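Local coordinates for protein Rho guanine nucleotide exchange factor 12 (Homo sapiens, PDB 1TXD) that acts as a guanine nucleotide exchange factor for the GTPase RhoA, here as its DH and PH domains, at residues 171-175 against 207-212. The protein carries 1 engineered substitution. Residues are numbered along the deposited sequence; the frame is centred on the assembly and turned at random.
Sequences MQRLT and ILNFVN. Engineered in segment 207-212: Phe210 (natural residue Tyr).
Leu174 meets Val211 where helices 169-186 and 191-230 are buried against each other, and the pair illustrates how roughly antiparallel helices can be joined largely by apolar side chains, with no hydrogen bond between residues 171-175 and 207-212. Leu174 CD2 lies 3.7 Å from Val211 CG2, the two side chains crossing at nearly a right angle. The same methyl also lies near Ile207, more loosely, with Leu174 CD2 to Ile207 CG2 at 4.3 Å. Outside the pair of segments this buried side is closed by helix 112-126, where Ala121 touches Leu174 and Lys118 touches Ile207. The setting is the helical bundle of the DH (RhoGEF) domain, in which the two segments run at 148° with their axes 10.1 Å apart. That spacing leaves room for a single layer of side chains between them. Whereas Leu174, Val211 and Ile207 are buried, Met171, Leu208, Thr175 and Asn212 are partly exposed and border the more open side, even though individual atoms come close there. Leu208 places CD1 4.0 Å from Leu174 O and 4.2 Å from Thr175 CG2. Met171 and Val211 pass in opposite directions, SD alongside CG1 at 4.0 Å; the Met171 chain, with CG anti to the backbone N (chi1 177°), then bends at chi2 and chi3, which brings CE to 3.5 Å from Leu208 CD1. Replacing Met171 by an alanine removes SD and CE, which is likely to leave Leu208 CD1 and Val211 CG1 without these neighbours and a gap between the helices. Asn212 sets its amide oxygen OD1 3.1 Å from Met171 CE, a tight contact without a hydrogen bond. Arg173, which does not touch residues 207-212, forms a salt bridge with Glu36 of helix 20-57.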
loop_
_atom_site.group_PDB
_atom_site.type_symbol
_atom_site.label_atom_id
_atom_site.label_comp_id
_atom_site.label_asym_id
_atom_site.label_seq_id
_atom_site.Cartn_x
_atom_site.Cartn_y
_atom_site.Cartn_z
ATOM N N MET A 171 -7.943 -0.375 4.033
ATOM C CA MET A 171 -7.830 -0.444 2.567
ATOM C C MET A 171 -9.056 -1.132 2.008
ATOM O O MET A 171 -9.593 -0.672 1.002
ATOM C CB MET A 171 -6.528 -1.155 2.155
ATOM C CG MET A 171 -6.284 -1.380 0.634
ATOM S SD MET A 171 -5.703 0.130 -0.221
ATOM C CE MET A 171 -7.130 0.547 -1.087
ATOM N N GLN A 172 -9.534 -2.214 2.636
ATOM C CA GLN A 172 -10.616 -3.001 2.032
ATOM C C GLN A 172 -11.881 -2.133 1.919
ATOM O O GLN A 172 -12.559 -2.126 0.904
ATOM C CB GLN A 172 -10.926 -4.304 2.807
ATOM C CG GLN A 172 -11.992 -5.213 2.061
ATOM C CD GLN A 172 -11.500 -5.788 0.704
ATOM O OE1 GLN A 172 -10.329 -5.594 0.327
ATOM N NE2 GLN A 172 -12.384 -6.515 -0.021
ATOM N N ARG A 173 -12.165 -1.401 2.990
ATOM C CA ARG A 173 -13.279 -0.481 3.069
ATOM C C ARG A 173 -13.309 0.508 1.908
ATOM O O ARG A 173 -14.350 0.764 1.288
ATOM C CB ARG A 173 -13.283 0.251 4.443
ATOM C CG ARG A 173 -14.513 1.166 4.618
ATOM C CD ARG A 173 -15.851 0.466 4.358
ATOM N NE ARG A 173 -17.002 1.304 4.704
ATOM C CZ ARG A 173 -18.263 0.999 4.378
ATOM N NH1 ARG A 173 -18.501 -0.134 3.816
ATOM N NH2 ARG A 173 -19.299 1.801 4.647
ATOM N N LEU A 174 -12.155 1.041 1.591
ATOM C CA LEU A 174 -12.055 1.993 0.535
ATOM C C LEU A 174 -12.318 1.349 -0.832
ATOM O O LEU A 174 -12.776 2.031 -1.705
ATOM C CB LEU A 174 -10.698 2.648 0.558
ATOM C CG LEU A 174 -10.658 4.060 1.093
ATOM C CD1 LEU A 174 -10.923 4.052 2.575
ATOM C CD2 LEU A 174 -9.300 4.527 0.841
ATOM N N THR A 175 -12.071 0.065 -1.008
ATOM C CA THR A 175 -12.433 -0.616 -2.278
ATOM C C THR A 175 -13.952 -0.768 -2.405
ATOM O O THR A 175 -14.451 -0.883 -3.501
ATOM C CB THR A 175 -11.808 -2.021 -2.377
ATOM O OG1 THR A 175 -12.392 -2.852 -1.374
ATOM C CG2 THR A 175 -10.308 -2.020 -2.007
ATOM N N ILE A 207 -10.558 8.710 -5.111
ATOM C CA ILE A 207 -9.981 8.509 -3.782
ATOM C C ILE A 207 -9.244 7.171 -3.687
ATOM O O ILE A 207 -8.123 7.099 -3.204
ATOM C CB ILE A 207 -11.072 8.540 -2.720
ATOM C CG1 ILE A 207 -11.578 9.950 -2.502
ATOM C CG2 ILE A 207 -10.585 7.967 -1.433
ATOM C CD1 ILE A 207 -12.857 10.037 -1.591
ATOM N N LEU A 208 -9.903 6.115 -4.121
ATOM C CA LEU A 208 -9.322 4.805 -4.105
ATOM C C LEU A 208 -8.042 4.806 -4.928
ATOM O O LEU A 208 -7.032 4.328 -4.435
ATOM C CB LEU A 208 -10.306 3.768 -4.655
ATOM C CG LEU A 208 -9.798 2.356 -4.896
ATOM C CD1 LEU A 208 -9.291 1.736 -3.616
ATOM C CD2 LEU A 208 -10.905 1.456 -5.622
ATOM N N ASN A 209 -8.085 5.321 -6.164
ATOM C CA ASN A 209 -6.893 5.394 -7.000
ATOM C C ASN A 209 -5.722 6.165 -6.387
ATOM O O ASN A 209 -4.577 5.789 -6.621
ATOM C CB ASN A 209 -7.216 5.988 -8.382
ATOM C CG ASN A 209 -8.103 5.084 -9.207
ATOM O OD1 ASN A 209 -9.107 5.533 -9.778
ATOM N ND2 ASN A 209 -7.747 3.802 -9.279
ATOM N N PHE A 210 -6.014 7.227 -5.615
ATOM C CA PHE A 210 -4.993 8.039 -4.930
ATOM C C PHE A 210 -4.418 7.224 -3.798
ATOM O O PHE A 210 -3.242 7.272 -3.496
ATOM C CB PHE A 210 -5.631 9.328 -4.359
ATOM C CG PHE A 210 -4.667 10.249 -3.583
ATOM C CD1 PHE A 210 -4.523 10.140 -2.215
ATOM C CD2 PHE A 210 -3.957 11.260 -4.250
ATOM C CE1 PHE A 210 -3.656 11.015 -1.492
ATOM C CE2 PHE A 210 -3.094 12.130 -3.560
ATOM C CZ PHE A 210 -2.942 11.994 -2.159
ATOM N N VAL A 211 -5.274 6.500 -3.104
ATOM C CA VAL A 211 -4.781 5.675 -2.022
ATOM C C VAL A 211 -3.942 4.540 -2.592
ATOM O O VAL A 211 -2.806 4.360 -2.193
ATOM C CB VAL A 211 -5.867 5.200 -1.156
ATOM C CG1 VAL A 211 -5.330 4.103 -0.174
ATOM C CG2 VAL A 211 -6.384 6.404 -0.409
ATOM N N ASN A 212 -4.475 3.827 -3.565
ATOM C CA ASN A 212 -3.723 2.753 -4.227
ATOM C C ASN A 212 -2.345 3.137 -4.752
ATOM O O ASN A 212 -1.461 2.289 -4.836
ATOM C CB ASN A 212 -4.520 2.129 -5.392
ATOM C CG ASN A 212 -5.543 1.095 -4.919
ATOM O OD1 ASN A 212 -5.501 0.623 -3.769
ATOM N ND2 ASN A 212 -6.488 0.765 -5.788
#